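Local coordinates for protein serpin 2 (Anopheles gambiae, PDB 3PZF) that inhibits serine proteases of the CLIPB family, trapping at least one in a covalent complex, and so restrains melanization in mosquito immunity, at residues A[54-58]-A[124-128]; A[94-98]-A[130-134]; A[114-118]-A[175-179]. One frame throughout, in Å; residues are numbered along the deposited sequence.

Contact 1 (A[54-58]-A[124-128]); sequences LIYEA and YQQIA
Leu54 meets helix 122-132 with both its carbonyl and its side chain. Its O accepts a hydrogen bond from Tyr124 OH (2.7 Å), the hydroxyl lying well above the carbonyl plane, while Ala58 N, the usual helical donor, reaches the same oxygen from the opposite face. One buried oxygen is thus held by two donors, and it lies at the edge of the phenol ring, in its plane. The isobutyl group crosses the tyrosine side chain at about a right angle and carries CD2 to Ala128 CB at 3.9 Å; a slim alanine there leaves room for the larger leucine. Glu57, one turn further on, points at the partner helix. Its CB lies 3.9 Å from Tyr124 CE1, and a bend at chi2 (-93°) turns the carboxylate so that OE2 comes 3.9 Å from Ile127 CG2. That charge is not left in an apolar setting, for OE2 also forms a salt bridge with Arg87 and a hydrogen bond with Tyr132, pairings that probably favour the ionised form. Ala58 ends the segment with a methyl small enough for the tyrosine to lie close against the backbone: CB is 3.8 Å from Tyr124 CE1, and Ala58 N is 3.7 Å from the same ring carbon. The ring gets there because Tyr124 holds CG anti to its own N (chi1 -172°), the axes of the two segments being 11.0 Å apart. The segments run nearly antiparallel, at 153°, Leu54 opposite Ala128 and Ala58 opposite Tyr124. In the serpin fold, helix 45-58 lies behind the central beta-sheet, and this contact fastens its C-terminal end to the helix linking strands 105-115 and 134-139 of that sheet.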
loop_
_atom_site.group_PDB
_atom_site.type_symbol
_atom_site.label_atom_id
_atom_site.label_comp_id
_atom_site.label_asym_id
_atom_site.label_seq_id
_atom_site.Cartn_x
_atom_site.Cartn_y
_atom_site.Cartn_z
ATOM N N LEU A 54 -13.988 -4.311 -5.932
ATOM C CA LEU A 54 -14.702 -3.746 -7.118
ATOM C C LEU A 54 -14.935 -4.817 -8.170
ATOM O O LEU A 54 -15.977 -4.859 -8.827
ATOM C CB LEU A 54 -13.921 -2.582 -7.707
ATOM C CG LEU A 54 -14.041 -1.284 -6.885
ATOM C CD1 LEU A 54 -12.874 -0.365 -7.226
ATOM C CD2 LEU A 54 -15.407 -0.565 -7.118
ATOM N N ILE A 55 -13.966 -5.688 -8.345
ATOM C CA ILE A 55 -14.100 -6.749 -9.313
ATOM C C ILE A 55 -15.153 -7.739 -8.851
ATOM O O ILE A 55 -15.960 -8.218 -9.667
ATOM C CB ILE A 55 -12.752 -7.452 -9.561
ATOM C CG1 ILE A 55 -11.820 -6.493 -10.316
ATOM C CG2 ILE A 55 -12.968 -8.735 -10.349
ATOM C CD1 ILE A 55 -10.349 -6.979 -10.444
ATOM N N TYR A 56 -15.169 -8.027 -7.549
ATOM C CA TYR A 56 -16.239 -8.826 -6.946
ATOM C C TYR A 56 -17.624 -8.231 -7.216
ATOM O O TYR A 56 -18.528 -8.936 -7.638
ATOM C CB TYR A 56 -15.984 -8.975 -5.438
ATOM C CG TYR A 56 -16.940 -9.911 -4.726
ATOM C CD1 TYR A 56 -16.809 -11.284 -4.850
ATOM C CD2 TYR A 56 -17.944 -9.414 -3.911
ATOM C CE1 TYR A 56 -17.670 -12.143 -4.168
ATOM C CE2 TYR A 56 -18.815 -10.264 -3.238
ATOM C CZ TYR A 56 -18.665 -11.625 -3.373
ATOM O OH TYR A 56 -19.516 -12.484 -2.708
ATOM N N GLU A 57 -17.777 -6.924 -7.009
ATOM C CA GLU A 57 -19.041 -6.230 -7.251
ATOM C C GLU A 57 -19.464 -6.321 -8.726
ATOM O O GLU A 57 -20.668 -6.375 -9.031
ATOM C CB GLU A 57 -18.892 -4.750 -6.853
ATOM C CG GLU A 57 -18.845 -4.518 -5.320
ATOM C CD GLU A 57 -20.214 -4.227 -4.710
ATOM O OE1 GLU A 57 -21.280 -4.520 -5.357
ATOM O OE2 GLU A 57 -20.227 -3.700 -3.569
ATOM N N ALA A 58 -18.482 -6.368 -9.617
ATOM C CA ALA A 58 -18.772 -6.398 -11.068
ATOM C C ALA A 58 -19.145 -7.787 -11.538
ATOM O O ALA A 58 -19.713 -7.955 -12.612
ATOM C CB ALA A 58 -17.561 -5.936 -11.852
ATOM N N TYR A 124 -23.615 0.522 -11.531
ATOM C CA TYR A 124 -22.232 0.174 -11.137
ATOM C C TYR A 124 -21.357 1.414 -10.905
ATOM O O TYR A 124 -20.626 1.482 -9.924
ATOM C CB TYR A 124 -21.547 -0.743 -12.171
ATOM C CG TYR A 124 -20.213 -1.244 -11.648
ATOM C CD1 TYR A 124 -20.153 -2.358 -10.816
ATOM C CD2 TYR A 124 -19.033 -0.579 -11.938
ATOM C CE1 TYR A 124 -18.939 -2.809 -10.289
ATOM C CE2 TYR A 124 -17.816 -1.034 -11.429
ATOM C CZ TYR A 124 -17.784 -2.141 -10.600
ATOM O OH TYR A 124 -16.597 -2.580 -10.069
ATOM N N GLN A 125 -21.404 2.394 -11.804
ATOM C CA GLN A 125 -20.667 3.633 -11.576
ATOM C C GLN A 125 -21.116 4.220 -10.230
ATOM O O GLN A 125 -20.297 4.670 -9.443
ATOM C CB GLN A 125 -20.874 4.626 -12.747
ATOM C CG GLN A 125 -20.161 5.990 -12.568
ATOM C CD GLN A 125 -18.804 6.102 -13.284
ATOM O OE1 GLN A 125 -18.694 5.855 -14.495
ATOM N NE2 GLN A 125 -17.786 6.523 -12.550
ATOM N N GLN A 126 -22.416 4.171 -9.938
ATOM C CA GLN A 126 -22.938 4.661 -8.654
ATOM C C GLN A 126 -22.285 3.992 -7.435
ATOM O O GLN A 126 -21.757 4.678 -6.551
ATOM C CB GLN A 126 -24.461 4.461 -8.585
ATOM N N ILE A 127 -22.346 2.663 -7.363
ATOM C CA ILE A 127 -21.734 1.944 -6.238
ATOM C C ILE A 127 -20.238 2.209 -6.169
ATOM O O ILE A 127 -19.672 2.402 -5.096
ATOM C CB ILE A 127 -21.957 0.429 -6.358
ATOM C CG1 ILE A 127 -23.450 0.103 -6.249
ATOM C CG2 ILE A 127 -21.222 -0.311 -5.253
ATOM C CD1 ILE A 127 -24.110 0.774 -5.105
ATOM N N ALA A 128 -19.580 2.222 -7.312
ATOM C CA ALA A 128 -18.131 2.381 -7.322
ATOM C C ALA A 128 -17.742 3.723 -6.705
ATOM O O ALA A 128 -16.861 3.775 -5.852
ATOM C CB ALA A 128 -17.592 2.257 -8.742
#

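Contact 2 (A[94-98]-A[130-134]); sequences LESAQ and THYHA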
loop_
_atom_site.group_PDB
_atom_site.type_symbol
_atom_site.label_atom_id
_atom_site.label_comp_id
_atom_site.label_asym_id
_atom_site.label_seq_id
_atom_site.Cartn_x
_atom_site.Cartn_y
_atom_site.Cartn_z
ATOM N N LEU A 94 -12.083 3.572 3.930
ATOM C CA LEU A 94 -11.612 4.551 2.941
ATOM C C LEU A 94 -11.772 5.950 3.498
ATOM O O LEU A 94 -10.895 6.794 3.357
ATOM C CB LEU A 94 -12.408 4.470 1.635
ATOM C CG LEU A 94 -11.884 3.459 0.641
ATOM C CD1 LEU A 94 -12.928 3.216 -0.440
ATOM C CD2 LEU A 94 -10.537 3.965 0.040
ATOM N N GLU A 95 -12.916 6.204 4.125
ATOM C CA GLU A 95 -13.205 7.543 4.618
ATOM C C GLU A 95 -12.378 7.886 5.866
ATOM O O GLU A 95 -12.023 9.045 6.082
ATOM C CB GLU A 95 -14.723 7.703 4.837
ATOM C CG GLU A 95 -15.473 7.700 3.491
ATOM C CD GLU A 95 -16.984 7.830 3.606
ATOM O OE1 GLU A 95 -17.522 7.714 4.726
ATOM O OE2 GLU A 95 -17.623 8.033 2.545
ATOM N N SER A 96 -12.048 6.887 6.682
ATOM C CA SER A 96 -11.233 7.131 7.864
ATOM C C SER A 96 -9.822 7.501 7.401
ATOM O O SER A 96 -9.178 8.384 7.965
ATOM C CB SER A 96 -11.142 5.885 8.746
ATOM O OG SER A 96 -10.223 6.067 9.828
ATOM N N ALA A 97 -9.342 6.807 6.378
ATOM C CA ALA A 97 -7.964 7.029 5.906
ATOM C C ALA A 97 -7.818 8.349 5.172
ATOM O O ALA A 97 -6.837 9.072 5.370
ATOM C CB ALA A 97 -7.517 5.902 4.983
ATOM N N GLN A 98 -8.786 8.655 4.314
ATOM C CA GLN A 98 -8.664 9.777 3.397
ATOM C C GLN A 98 -9.333 11.008 3.950
ATOM O O GLN A 98 -9.406 12.027 3.263
ATOM C CB GLN A 98 -9.342 9.487 2.067
ATOM C CG GLN A 98 -8.736 8.406 1.240
ATOM C CD GLN A 98 -9.503 8.254 -0.050
ATOM O OE1 GLN A 98 -9.083 8.747 -1.088
ATOM N NE2 GLN A 98 -10.657 7.619 0.018
ATOM N N THR A 130 -19.695 5.757 -4.719
ATOM C CA THR A 130 -20.220 5.986 -3.369
ATOM C C THR A 130 -19.460 5.203 -2.301
ATOM O O THR A 130 -19.024 5.779 -1.300
ATOM C CB THR A 130 -21.729 5.632 -3.290
ATOM O OG1 THR A 130 -22.466 6.553 -4.106
ATOM C CG2 THR A 130 -22.243 5.705 -1.867
ATOM N N HIS A 131 -19.301 3.897 -2.514
ATOM C CA HIS A 131 -18.742 3.038 -1.476
ATOM C C HIS A 131 -17.230 2.831 -1.608
ATOM O O HIS A 131 -16.568 2.603 -0.613
ATOM C CB HIS A 131 -19.426 1.673 -1.486
ATOM C CG HIS A 131 -20.919 1.738 -1.370
ATOM N ND1 HIS A 131 -21.567 1.833 -0.158
ATOM C CD2 HIS A 131 -21.889 1.712 -2.317
ATOM C CE1 HIS A 131 -22.873 1.861 -0.361
ATOM N NE2 HIS A 131 -23.096 1.791 -1.665
ATOM N N TYR A 132 -16.697 2.890 -2.823
ATOM C CA TYR A 132 -15.291 2.515 -3.045
ATOM C C TYR A 132 -14.466 3.673 -3.556
ATOM O O TYR A 132 -13.271 3.531 -3.814
ATOM C CB TYR A 132 -15.213 1.323 -4.009
ATOM C CG TYR A 132 -16.009 0.131 -3.500
ATOM C CD1 TYR A 132 -15.531 -0.640 -2.436
ATOM C CD2 TYR A 132 -17.244 -0.207 -4.051
ATOM C CE1 TYR A 132 -16.250 -1.725 -1.950
ATOM C CE2 TYR A 132 -17.967 -1.282 -3.574
ATOM C CZ TYR A 132 -17.475 -2.038 -2.530
ATOM O OH TYR A 132 -18.207 -3.105 -2.060
ATOM N N HIS A 133 -15.104 4.825 -3.696
ATOM C CA HIS A 133 -14.425 6.026 -4.148
ATOM C C HIS A 133 -13.574 5.740 -5.383
ATOM O O HIS A 133 -12.419 6.166 -5.486
ATOM C CB HIS A 133 -13.637 6.617 -2.983
ATOM C CG HIS A 133 -14.534 7.036 -1.859
ATOM N ND1 HIS A 133 -15.379 8.121 -1.957
ATOM C CD2 HIS A 133 -14.790 6.469 -0.656
ATOM C CE1 HIS A 133 -16.079 8.235 -0.841
ATOM N NE2 HIS A 133 -15.741 7.242 -0.037
ATOM N N ALA A 134 -14.194 5.001 -6.298
ATOM C CA ALA A 134 -13.618 4.616 -7.585
ATOM C C ALA A 134 -14.495 5.114 -8.734
ATOM O O ALA A 134 -15.705 5.329 -8.562
ATOM C CB ALA A 134 -13.504 3.103 -7.650
#
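Leu94 makes the van der Waals part of this contact, laying CD1 against the backbone of helix 122-132 near its C-terminal end, 3.4 Å from Tyr132 O and 3.7 Å from His131 O. The same methyl meets the edge of the imidazole at His133 CD2 (3.8 Å). His131 O is buried here with no polar partner in the model, and the leucine methyl packs on it. The polar part is a single long hydrogen bond, from His133 NE2 to Glu95 OE2 at 3.3 Å. Glu95 OE2 lies in the ring plane of His133, but the bond bends to 142° at the hydrogen and meets the carboxylate on its anti side, the two flat groups being turned 47° against each other. An extended Glu95 chain makes this reach possible. Lys91 is the stronger partner of that oxygen, through a salt bridge. His133, the first residue to leave helical angles, with positive phi (48°), points its side chain toward helix 83-98, while Thr130 O lies above one face of the ring. Helix 83-98 is thereby joined to the point where helix 122-132 gives way to strand 134-139, with Phe46 of helix 45-58 and Ile108 of strand 105-115 also packing on Leu94.

Contact 3 (A[114-118]-A[175-179]); sequences VDDFI and AVITL
Asp115 and Val176 are joined by the one backbone hydrogen bond of this contact, from Asp115 N to Val176 O at 2.9 Å, the donor standing nearly in line with the C=O bond. Beside it Val114 and Ile177 form an antiparallel non-hydrogen-bonded pair. Their side chains lie alongside each other on the same face of the sheet, Val114 CG1 4.1 Å from Ile177 CG1; beta-branched residues suit such extended strands. Ile118 comes across both partners at about a right angle. Its CD1 touches Ile177 CG1 at 3.8 Å and is modelled 3.2 Å from Val176 CG1, closer than carbons normally pack, so its exact position is doubtful. Phe117 adds its CZ, 3.9 Å from Val176 CG1. With chi1 at 166°, Val176 sets CG1 opposite its own N, the branch turned to Ile118 and Phe117. A type I turn from Asp115 to Ile118, closed by Ile118 N to Asp115 O, folds the chain back and brings these two side chains over Val176, while Ile118 CG1 packs on one face of the phenyl ring. Further out, Asp115 OD1 accepts from Tyr141 N, and Ser331 OG bonds the backbone nitrogens of Val176 and Ile177. The arrangement is that of adjoining antiparallel strands at one end of the central serpin sheet: strand 105-115 leaves it here as strand 177-188 enters.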
loop_
_atom_site.group_PDB
_atom_site.type_symbol
_atom_site.label_atom_id
_atom_site.label_comp_id
_atom_site.label_asym_id
_atom_site.label_seq_id
_atom_site.Cartn_x
_atom_site.Cartn_y
_atom_site.Cartn_z
ATOM N N VAL A 114 -12.071 1.932 -19.711
ATOM C CA VAL A 114 -12.859 0.934 -20.402
ATOM C C VAL A 114 -12.883 1.307 -21.864
ATOM O O VAL A 114 -13.052 2.477 -22.179
ATOM C CB VAL A 114 -14.301 0.905 -19.835
ATOM C CG1 VAL A 114 -15.124 -0.129 -20.523
ATOM C CG2 VAL A 114 -14.271 0.619 -18.300
ATOM N N ASP A 115 -12.697 0.321 -22.744
ATOM C CA ASP A 115 -12.675 0.553 -24.204
ATOM C C ASP A 115 -14.009 1.119 -24.701
ATOM O O ASP A 115 -15.052 0.908 -24.071
ATOM C CB ASP A 115 -12.339 -0.750 -24.954
ATOM C CG ASP A 115 -11.724 -0.501 -26.342
ATOM O OD1 ASP A 115 -11.429 0.657 -26.692
ATOM O OD2 ASP A 115 -11.519 -1.479 -27.088
ATOM N N ASP A 116 -13.962 1.817 -25.848
ATOM C CA ASP A 116 -15.096 2.560 -26.403
ATOM C C ASP A 116 -16.373 1.759 -26.467
ATOM O O ASP A 116 -17.448 2.280 -26.214
ATOM C CB ASP A 116 -14.817 2.974 -27.865
ATOM C CG ASP A 116 -13.811 4.092 -27.991
ATOM O OD1 ASP A 116 -13.801 5.000 -27.131
ATOM O OD2 ASP A 116 -13.038 4.061 -28.978
ATOM N N PHE A 117 -16.247 0.501 -26.863
ATOM C CA PHE A 117 -17.406 -0.279 -27.278
ATOM C C PHE A 117 -18.133 -0.848 -26.069
ATOM O O PHE A 117 -19.240 -1.371 -26.188
ATOM C CB PHE A 117 -16.972 -1.413 -28.214
ATOM C CG PHE A 117 -16.268 -2.533 -27.507
ATOM C CD1 PHE A 117 -16.985 -3.597 -26.986
ATOM C CD2 PHE A 117 -14.892 -2.514 -27.350
ATOM C CE1 PHE A 117 -16.337 -4.628 -26.317
ATOM C CE2 PHE A 117 -14.238 -3.538 -26.694
ATOM C CZ PHE A 117 -14.953 -4.596 -26.170
ATOM N N ILE A 118 -17.522 -0.747 -24.889
ATOM C CA ILE A 118 -18.157 -1.263 -23.679
ATOM C C ILE A 118 -19.146 -0.254 -23.066
ATOM O O ILE A 118 -18.795 0.906 -22.856
ATOM C CB ILE A 118 -17.085 -1.672 -22.645
ATOM C CG1 ILE A 118 -16.300 -2.890 -23.166
ATOM C CG2 ILE A 118 -17.719 -1.960 -21.291
ATOM C CD1 ILE A 118 -14.973 -3.122 -22.485
ATOM N N ALA A 175 -5.472 -4.568 -24.539
ATOM C CA ALA A 175 -6.335 -4.278 -23.394
ATOM C C ALA A 175 -7.729 -3.850 -23.827
ATOM O O ALA A 175 -7.921 -3.252 -24.889
ATOM C CB ALA A 175 -5.713 -3.197 -22.519
ATOM N N VAL A 176 -8.690 -4.164 -22.965
ATOM C CA VAL A 176 -10.078 -3.835 -23.148
ATOM C C VAL A 176 -10.566 -3.087 -21.897
ATOM O O VAL A 176 -11.342 -2.137 -21.990
ATOM C CB VAL A 176 -10.899 -5.121 -23.368
ATOM C CG1 VAL A 176 -12.354 -4.854 -23.219
ATOM C CG2 VAL A 176 -10.597 -5.705 -24.743
ATOM N N ILE A 177 -10.104 -3.528 -20.730
ATOM C CA ILE A 177 -10.380 -2.844 -19.470
ATOM C C ILE A 177 -9.090 -2.874 -18.646
ATOM O O ILE A 177 -8.523 -3.939 -18.434
ATOM C CB ILE A 177 -11.523 -3.521 -18.667
ATOM C CG1 ILE A 177 -12.857 -3.361 -19.397
ATOM C CG2 ILE A 177 -11.603 -2.927 -17.256
ATOM C CD1 ILE A 177 -13.981 -4.105 -18.754
ATOM N N THR A 178 -8.613 -1.706 -18.220
ATOM C CA THR A 178 -7.431 -1.622 -17.373
ATOM C C THR A 178 -7.876 -0.983 -16.070
ATOM O O THR A 178 -8.596 0.010 -16.076
ATOM C CB THR A 178 -6.318 -0.778 -18.006
ATOM O OG1 THR A 178 -5.968 -1.326 -19.291
ATOM C CG2 THR A 178 -5.063 -0.794 -17.139
ATOM N N LEU A 179 -7.479 -1.576 -14.953
ATOM C CA LEU A 179 -7.924 -1.107 -13.659
ATOM C C LEU A 179 -6.671 -0.525 -13.035
ATOM O O LEU A 179 -5.673 -1.230 -12.917
ATOM C CB LEU A 179 -8.438 -2.285 -12.826
ATOM C CG LEU A 179 -8.831 -2.003 -11.373
ATOM C CD1 LEU A 179 -9.802 -0.839 -11.253
ATOM C CD2 LEU A 179 -9.448 -3.259 -10.726
#

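Contacts 1 and 2 share helix 122-132, near its middle and at its C-terminal end, and they touch each other: Glu57 and Tyr132 form one joint, Ala134 N bonds to Ala128 O, and Ala134 packs on Leu54. Contact 1 is the more deeply buried, its segments bonded through a tyrosine hydroxyl and a backbone carbonyl; contact 2, only partly buried, relies on a long histidine-carboxylate bond beside a leucine. Contact 3 is sheet chemistry, a backbone bond and aliphatic packing at a strand end whose turn is partly exposed. It meets contact 1 through Leu179 and Ile55, where sheet and helix 45-58 pack together, but does not touch contact 2.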